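Side-chain contacts in Rho guanine nucleotide exchange factor 11 (Homo sapiens, PDB 5JHH), which probably activates the small GTPase RhoA by promoting exchange of GDP for GTP through its tandem DH and PH domains: residues 78-81 against 82-86; 122-125 against 126-130; 194-197 against 198-202. All blocks are in the same frame, centred on the assembly; numbering follows the deposited sequence.

Contact 1: 78-81 against 82-86; sequences NSWC and EAMKK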
loop_
_atom_site.group_PDB
_atom_site.type_symbol
_atom_site.label_atom_id
_atom_site.label_comp_id
_atom_site.label_asym_id
_atom_site.label_seq_id
_atom_site.Cartn_x
_atom_site.Cartn_y
_atom_site.Cartn_z
ATOM N N ASN A 78 -9.170 -20.236 -10.644
ATOM C CA ASN A 78 -9.090 -21.644 -10.973
ATOM C C ASN A 78 -9.176 -21.846 -12.490
ATOM O O ASN A 78 -8.363 -22.547 -13.063
ATOM C CB ASN A 78 -10.229 -22.355 -10.291
ATOM C CG ASN A 78 -10.293 -23.839 -10.613
ATOM O OD1 ASN A 78 -9.416 -24.610 -10.258
ATOM N ND2 ASN A 78 -11.362 -24.235 -11.262
ATOM N N SER A 79 -10.103 -21.162 -13.135
ATOM C CA SER A 79 -10.230 -21.256 -14.567
ATOM C C SER A 79 -8.912 -20.885 -15.207
ATOM O O SER A 79 -8.394 -21.609 -16.026
ATOM C CB SER A 79 -11.378 -20.388 -15.095
ATOM O OG SER A 79 -11.152 -18.996 -14.853
ATOM N N TRP A 80 -8.335 -19.771 -14.804
ATOM C CA TRP A 80 -7.070 -19.351 -15.384
ATOM C C TRP A 80 -5.981 -20.387 -15.096
ATOM O O TRP A 80 -5.207 -20.784 -15.962
ATOM C CB TRP A 80 -6.649 -17.975 -14.836
ATOM C CG TRP A 80 -5.689 -17.262 -15.706
ATOM C CD1 TRP A 80 -5.710 -17.244 -17.058
ATOM C CD2 TRP A 80 -4.590 -16.416 -15.307
ATOM N NE1 TRP A 80 -4.696 -16.460 -17.537
ATOM C CE2 TRP A 80 -3.982 -15.953 -16.486
ATOM C CE3 TRP A 80 -4.024 -16.059 -14.066
ATOM C CZ2 TRP A 80 -2.867 -15.087 -16.477
ATOM C CZ3 TRP A 80 -2.936 -15.218 -14.039
ATOM C CH2 TRP A 80 -2.358 -14.731 -15.255
ATOM N N CYS A 81 -5.935 -20.816 -13.858
ATOM C CA CYS A 81 -5.030 -21.859 -13.475
ATOM C C CYS A 81 -5.165 -23.112 -14.346
ATOM O O CYS A 81 -4.170 -23.680 -14.742
ATOM C CB CYS A 81 -5.317 -22.235 -12.066
ATOM S SG CYS A 81 -3.834 -22.364 -11.147
ATOM N N GLU A 82 -6.382 -23.558 -14.626
ATOM C CA GLU A 82 -6.566 -24.735 -15.477
ATOM C C GLU A 82 -6.094 -24.484 -16.933
ATOM O O GLU A 82 -5.611 -25.415 -17.584
ATOM C CB GLU A 82 -8.024 -25.249 -15.477
ATOM C CG GLU A 82 -8.495 -25.938 -14.183
ATOM C CD GLU A 82 -7.774 -27.258 -13.855
ATOM O OE1 GLU A 82 -8.013 -28.260 -14.561
ATOM O OE2 GLU A 82 -6.990 -27.321 -12.867
ATOM N N ALA A 83 -6.236 -23.260 -17.445
ATOM C CA ALA A 83 -5.708 -22.953 -18.777
ATOM C C ALA A 83 -4.183 -22.962 -18.768
ATOM O O ALA A 83 -3.574 -23.280 -19.778
ATOM C CB ALA A 83 -6.236 -21.621 -19.304
ATOM N N MET A 84 -3.557 -22.617 -17.645
ATOM C CA MET A 84 -2.110 -22.701 -17.527
ATOM C C MET A 84 -1.645 -24.154 -17.599
ATOM O O MET A 84 -0.605 -24.460 -18.172
ATOM C CB MET A 84 -1.610 -22.065 -16.213
ATOM C CG MET A 84 -1.773 -20.562 -16.113
ATOM S SD MET A 84 -1.362 -19.955 -14.446
ATOM C CE MET A 84 -1.420 -18.198 -14.787
ATOM N N LYS A 85 -2.371 -25.030 -16.931
ATOM C CA LYS A 85 -2.092 -26.444 -16.964
ATOM C C LYS A 85 -2.181 -26.936 -18.429
ATOM O O LYS A 85 -1.240 -27.514 -18.947
ATOM C CB LYS A 85 -3.110 -27.159 -16.072
ATOM C CG LYS A 85 -2.540 -27.954 -14.901
ATOM C CD LYS A 85 -2.559 -29.464 -15.212
ATOM C CE LYS A 85 -2.986 -30.342 -14.029
ATOM N NZ LYS A 85 -1.853 -31.097 -13.417
ATOM N N LYS A 86 -3.298 -26.668 -19.094
ATOM C CA LYS A 86 -3.476 -27.032 -20.499
ATOM C C LYS A 86 -2.230 -26.692 -21.329
ATOM O O LYS A 86 -1.715 -27.517 -22.059
ATOM C CB LYS A 86 -4.699 -26.309 -21.081
ATOM C CG LYS A 86 -5.857 -27.221 -21.466
ATOM C CD LYS A 86 -6.137 -27.191 -22.965
ATOM C CE LYS A 86 -7.326 -26.292 -23.301
ATOM N NZ LYS A 86 -7.298 -25.835 -24.723
HETATM O O HOH W 1 -7.212 -24.755 -11.302
#
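Trp80 and Met84, one helical turn apart on helix 70-89 of the DH (RhoGEF) domain, form a Met-aromatic contact in which the methyl group does the touching. Met84 CE stands 3.4 Å from the centroid of the six-membered ring of Trp80, only 10° off the ring normal, which defines a CH-pi contact over the face. The sulfur follows behind: Met84 SD is 4.9 Å from the same centroid, above the face but at a distance. Met84 reaches this position with CG anti to its carbonyl carbon (chi1 -68°) and the chain extended beyond CG, which lays CE over the indole. This is the tightly packed side. Both residues are buried, Trp80 NE1 donates to Leu100 O, and Phe105 meets the indole edge-to-face, so the ring lies between this helix and helix 98-105; Met84 also touches Phe31 and Glu34 of helix 18-54.

The backbone has the usual i to i+4 bonds, in which Met84 N donates to Trp80 O at 3.0 Å and Lys85 N to Cys81 O at 3.1 Å. The hydrophilic side is looser. Glu82 and Lys85 are exposed, and Lys85 is poorly ordered, its side-chain contact with the preceding turn limited to CB lying 3.9 Å from Cys81 O. Asn78 OD1 and Glu82 OE2, two acceptor oxygens 4.5 Å apart, face each other with a water between them. Asn78 OD1 also has Arg42 as a weak partner, and Asn78 ND2 is held separately by Glu75 OE1. The bend of Glu82 at chi2 (-65°) brings its carboxylate back to that water, which lies 3.0 Å from Glu82 OE2.

Contact 2: 122-125 against 126-130; sequences SYQS and IALEL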
loop_
_atom_site.group_PDB
_atom_site.type_symbol
_atom_site.label_atom_id
_atom_site.label_comp_id
_atom_site.label_asym_id
_atom_site.label_seq_id
_atom_site.Cartn_x
_atom_site.Cartn_y
_atom_site.Cartn_z
ATOM N N SER A 122 -13.063 -4.075 -1.502
ATOM C CA SER A 122 -13.354 -2.681 -1.192
ATOM C C SER A 122 -13.666 -2.397 0.265
ATOM O O SER A 122 -13.295 -1.334 0.804
ATOM C CB SER A 122 -14.517 -2.147 -2.060
ATOM O OG SER A 122 -15.631 -2.994 -1.927
ATOM N N TYR A 123 -14.389 -3.311 0.888
ATOM C CA TYR A 123 -14.935 -3.096 2.227
ATOM C C TYR A 123 -14.070 -3.787 3.294
ATOM O O TYR A 123 -14.386 -3.799 4.473
ATOM C CB TYR A 123 -16.372 -3.652 2.285
ATOM C CG TYR A 123 -17.164 -3.303 3.559
ATOM C CD1 TYR A 123 -17.737 -2.034 3.739
ATOM C CD2 TYR A 123 -17.339 -4.233 4.553
ATOM C CE1 TYR A 123 -18.479 -1.718 4.871
ATOM C CE2 TYR A 123 -18.096 -3.940 5.693
ATOM C CZ TYR A 123 -18.669 -2.687 5.847
ATOM O OH TYR A 123 -19.360 -2.435 7.007
ATOM N N GLN A 124 -12.939 -4.319 2.884
ATOM C CA GLN A 124 -12.244 -5.298 3.701
ATOM C C GLN A 124 -11.671 -4.685 4.963
ATOM O O GLN A 124 -11.657 -5.307 5.976
ATOM C CB GLN A 124 -11.155 -5.953 2.868
ATOM C CG GLN A 124 -10.617 -7.248 3.437
ATOM C CD GLN A 124 -9.591 -7.896 2.528
ATOM O OE1 GLN A 124 -8.425 -7.539 2.559
ATOM N NE2 GLN A 124 -10.033 -8.867 1.709
ATOM N N SER A 125 -11.209 -3.457 4.921
ATOM C CA SER A 125 -10.579 -2.870 6.112
ATOM C C SER A 125 -11.584 -2.698 7.238
ATOM O O SER A 125 -11.292 -2.930 8.430
ATOM C CB SER A 125 -9.964 -1.525 5.751
ATOM O OG SER A 125 -10.946 -0.623 5.260
ATOM N N ILE A 126 -12.800 -2.391 6.839
ATOM C CA ILE A 126 -13.893 -2.202 7.764
ATOM C C ILE A 126 -14.367 -3.531 8.341
ATOM O O ILE A 126 -14.500 -3.682 9.548
ATOM C CB ILE A 126 -15.025 -1.459 7.072
ATOM C CG1 ILE A 126 -14.528 -0.073 6.670
ATOM C CG2 ILE A 126 -16.194 -1.279 8.013
ATOM C CD1 ILE A 126 -15.169 0.485 5.426
ATOM N N ALA A 127 -14.513 -4.538 7.503
ATOM C CA ALA A 127 -14.913 -5.845 8.007
ATOM C C ALA A 127 -13.890 -6.420 8.982
ATOM O O ALA A 127 -14.255 -7.093 9.969
ATOM C CB ALA A 127 -15.113 -6.818 6.872
ATOM N N LEU A 128 -12.617 -6.192 8.705
ATOM C CA LEU A 128 -11.591 -6.701 9.593
ATOM C C LEU A 128 -11.550 -5.998 10.933
ATOM O O LEU A 128 -11.216 -6.620 11.892
ATOM C CB LEU A 128 -10.228 -6.560 8.951
ATOM C CG LEU A 128 -9.975 -7.540 7.830
ATOM C CD1 LEU A 128 -8.629 -7.246 7.160
ATOM C CD2 LEU A 128 -10.023 -8.981 8.340
ATOM N N GLU A 129 -11.792 -4.698 10.974
ATOM C CA GLU A 129 -11.976 -3.989 12.230
ATOM C C GLU A 129 -13.177 -4.533 13.025
ATOM O O GLU A 129 -13.099 -4.733 14.225
ATOM C CB GLU A 129 -12.173 -2.491 11.983
ATOM C CG GLU A 129 -10.940 -1.648 12.315
ATOM C CD GLU A 129 -10.529 -1.720 13.804
ATOM O OE1 GLU A 129 -11.406 -1.850 14.699
ATOM O OE2 GLU A 129 -9.317 -1.618 14.088
ATOM N N LEU A 130 -14.276 -4.800 12.349
ATOM C CA LEU A 130 -15.387 -5.495 13.002
ATOM C C LEU A 130 -14.962 -6.856 13.596
ATOM O O LEU A 130 -15.330 -7.173 14.725
ATOM C CB LEU A 130 -16.552 -5.677 12.034
ATOM C CG LEU A 130 -17.930 -6.259 12.436
ATOM C CD1 LEU A 130 -18.176 -7.709 11.980
ATOM C CD2 LEU A 130 -18.268 -6.111 13.934
#
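The phenol ring of Tyr123 lies against the branched side chain of Ile126, and the two side chains cross at about a right angle. Tyr123 occupies the N-cap position of helix 124-137, so the pair packs on the first turn of that helix. Ile126 CB sits 4.0 Å from the ring centroid and 10° off the normal, a CH-pi contact centred over one face. The branches spread from there: Ile126 CG2 reaches the far end of the ring, 3.5 Å from Tyr123 OH, while Ile126 CD1 lies 4.0 Å from Tyr123 CD1 nearer its base. With CG anti to the backbone N (chi1 -171°), Tyr123 swings its ring forward along the helix instead of back toward Ser122. Ala127 adds a lesser contact, its CB 4.1 Å from Tyr123 CD2.

The backbone bonds of the first turn set Ile126 and Ala127 next to Tyr123. Tyr123 O accepts Ala127 N at 3.1 Å in a nearly straight bond (N-H...O 166°), whereas Ile126 N makes only a weak bond to the same oxygen. Further along, Leu128 CG rests 3.4 Å from Gln124 O, and the leucine side chain turns to Leu159 and Arg160 of helix 159-162. Ser125 OG has its hydrogen-bond partner in Glu216 OE2 on helix 189-227, the helix that Tyr123 and Ile126 also touch, through Thr215 and His219. Across this turn, then, the side chains meet by dispersion and CH-pi contact, and the hydrogen bonds between its two halves are backbone ones.

Contact 3: 194-197 against 198-202; sequences LCRA and RDQCR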
loop_
_atom_site.group_PDB
_atom_site.type_symbol
_atom_site.label_atom_id
_atom_site.label_comp_id
_atom_site.label_asym_id
_atom_site.label_seq_id
_atom_site.Cartn_x
_atom_site.Cartn_y
_atom_site.Cartn_z
ATOM N N LEU A 194 1.553 -8.820 -24.820
ATOM C CA LEU A 194 2.026 -8.750 -23.470
ATOM C C LEU A 194 2.070 -7.332 -22.927
ATOM O O LEU A 194 1.703 -7.125 -21.770
ATOM C CB LEU A 194 3.420 -9.350 -23.374
ATOM C CG LEU A 194 3.449 -10.868 -23.427
ATOM C CD1 LEU A 194 4.868 -11.398 -23.357
ATOM C CD2 LEU A 194 2.648 -11.442 -22.282
ATOM N N CYS A 195 2.472 -6.352 -23.735
ATOM C CA CYS A 195 2.511 -4.988 -23.218
ATOM C C CYS A 195 1.088 -4.530 -22.967
ATOM O O CYS A 195 0.808 -3.762 -22.044
ATOM C CB CYS A 195 3.224 -4.044 -24.202
ATOM S SG CYS A 195 5.026 -4.342 -24.238
ATOM N N ARG A 196 0.194 -4.996 -23.832
ATOM C CA ARG A 196 -1.186 -4.609 -23.721
ATOM C C ARG A 196 -1.755 -5.193 -22.415
ATOM O O ARG A 196 -2.378 -4.482 -21.632
ATOM C CB ARG A 196 -1.939 -5.099 -24.972
ATOM C CG ARG A 196 -3.455 -5.157 -24.891
ATOM C CD ARG A 196 -4.011 -3.761 -24.819
ATOM N NE ARG A 196 -5.458 -3.744 -24.984
ATOM C CZ ARG A 196 -6.210 -2.662 -24.819
ATOM N NH1 ARG A 196 -5.660 -1.484 -24.517
ATOM N NH2 ARG A 196 -7.522 -2.756 -24.952
ATOM N N ALA A 197 -1.478 -6.467 -22.173
ATOM C CA ALA A 197 -1.903 -7.127 -20.938
ATOM C C ALA A 197 -1.356 -6.446 -19.675
ATOM O O ALA A 197 -2.078 -6.230 -18.689
ATOM C CB ALA A 197 -1.492 -8.607 -20.967
ATOM N N ARG A 198 -0.069 -6.130 -19.693
ATOM C CA ARG A 198 0.551 -5.380 -18.591
ATOM C C ARG A 198 -0.194 -4.089 -18.323
ATOM O O ARG A 198 -0.529 -3.741 -17.154
ATOM C CB ARG A 198 2.008 -5.070 -18.906
ATOM C CG ARG A 198 2.610 -4.073 -17.925
ATOM C CD ARG A 198 3.867 -3.428 -18.483
ATOM N NE ARG A 198 3.491 -2.515 -19.557
ATOM C CZ ARG A 198 4.261 -2.214 -20.582
ATOM N NH1 ARG A 198 5.504 -2.688 -20.664
ATOM N NH2 ARG A 198 3.776 -1.422 -21.521
ATOM N N ASP A 199 -0.453 -3.352 -19.392
ATOM C CA ASP A 199 -1.158 -2.078 -19.211
ATOM C C ASP A 199 -2.594 -2.258 -18.644
ATOM O O ASP A 199 -3.111 -1.384 -17.910
ATOM C CB ASP A 199 -1.237 -1.330 -20.556
ATOM C CG ASP A 199 0.154 -0.873 -21.094
ATOM O OD1 ASP A 199 1.178 -0.879 -20.390
ATOM O OD2 ASP A 199 0.191 -0.486 -22.252
ATOM N N GLN A 200 -3.266 -3.352 -19.026
ATOM C CA GLN A 200 -4.647 -3.550 -18.592
ATOM C C GLN A 200 -4.640 -3.960 -17.122
ATOM O O GLN A 200 -5.430 -3.450 -16.360
ATOM C CB GLN A 200 -5.365 -4.577 -19.466
ATOM C CG GLN A 200 -5.804 -4.082 -20.840
ATOM C CD GLN A 200 -7.119 -3.364 -20.809
ATOM O OE1 GLN A 200 -7.252 -2.337 -20.191
ATOM N NE2 GLN A 200 -8.108 -3.888 -21.514
ATOM N N CYS A 201 -3.670 -4.775 -16.704
ATOM C CA CYS A 201 -3.444 -5.038 -15.273
ATOM C C CYS A 201 -3.263 -3.774 -14.444
ATOM O O CYS A 201 -3.800 -3.671 -13.353
ATOM C CB CYS A 201 -2.242 -5.892 -15.040
ATOM S SG CYS A 201 -2.448 -7.552 -15.610
ATOM N N ARG A 202 -2.503 -2.824 -14.932
ATOM C CA ARG A 202 -2.399 -1.554 -14.210
ATOM C C ARG A 202 -3.735 -0.878 -14.009
ATOM O O ARG A 202 -4.036 -0.331 -12.935
ATOM C CB ARG A 202 -1.456 -0.602 -14.913
ATOM C CG ARG A 202 -0.013 -1.027 -14.677
ATOM C CD ARG A 202 0.978 -0.019 -15.242
ATOM N NE ARG A 202 2.325 -0.529 -15.124
ATOM C CZ ARG A 202 3.213 -0.575 -16.121
ATOM N NH1 ARG A 202 2.916 -0.106 -17.334
ATOM N NH2 ARG A 202 4.421 -1.077 -15.890
#
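On helix 189-227, the long last helix of the DH domain, Cys195 packs against one face of the guanidinium group of Arg198. Cys195 CB lies over that face, 3.8 Å from Arg198 NH2. In the plane of that group lies Asp199: Arg198 grips it side-on, NE and NH2 both donating to the one oxygen OD1, with NH2 to OD1 at 2.9 Å and NE to OD1 at 3.0 Å. OD1 is only 2° out of the guanidinium plane, and both nitrogens come from the same face of the carboxylate. The bend of Arg198 at chi3 (71°) turns the group back to its neighbour. Arg202 NH1, 3.6 Å from Asp199 OD1, completes a salt-bridge network, and Arg202 also pairs with Glu178 of helix 165-182.

On another side of the helix the Arg196 guanidinium and the Gln200 amide stack, their planes 24° apart, with Gln200 NE2 3.7 Å from Arg196 NH2. Gln200 is held by Arg110 at OE1 and by Asp106 at NE2. Two arginines converging on the Asp199 carboxylate would probably favour its ionised form, and that carboxylate, together with Glu178, would offset their positive charge.

How the contacts relate
All three contacts are local, along or at the start of a helix of the RhoGEF domain, and each mixes buried with exposed residues. Contacts 1 and 3 lie on the same side of the chain's centre, their nearest atoms about 7 Å apart without touching, and both pack on helix 98-105, where Phe105 meets Trp80 from one and Cys201 from the other. Contact 2 is more central, its centre about 12 Å from that of the chain, and Ser125 and Tyr123 link it to helix 189-227, which carries contact 3. The chemistry differs: buried methionine-tryptophan packing with a water-linked outer side in 78-86, aromatic-aliphatic packing at a helix start in 122-130, and charge pairing in 194-202.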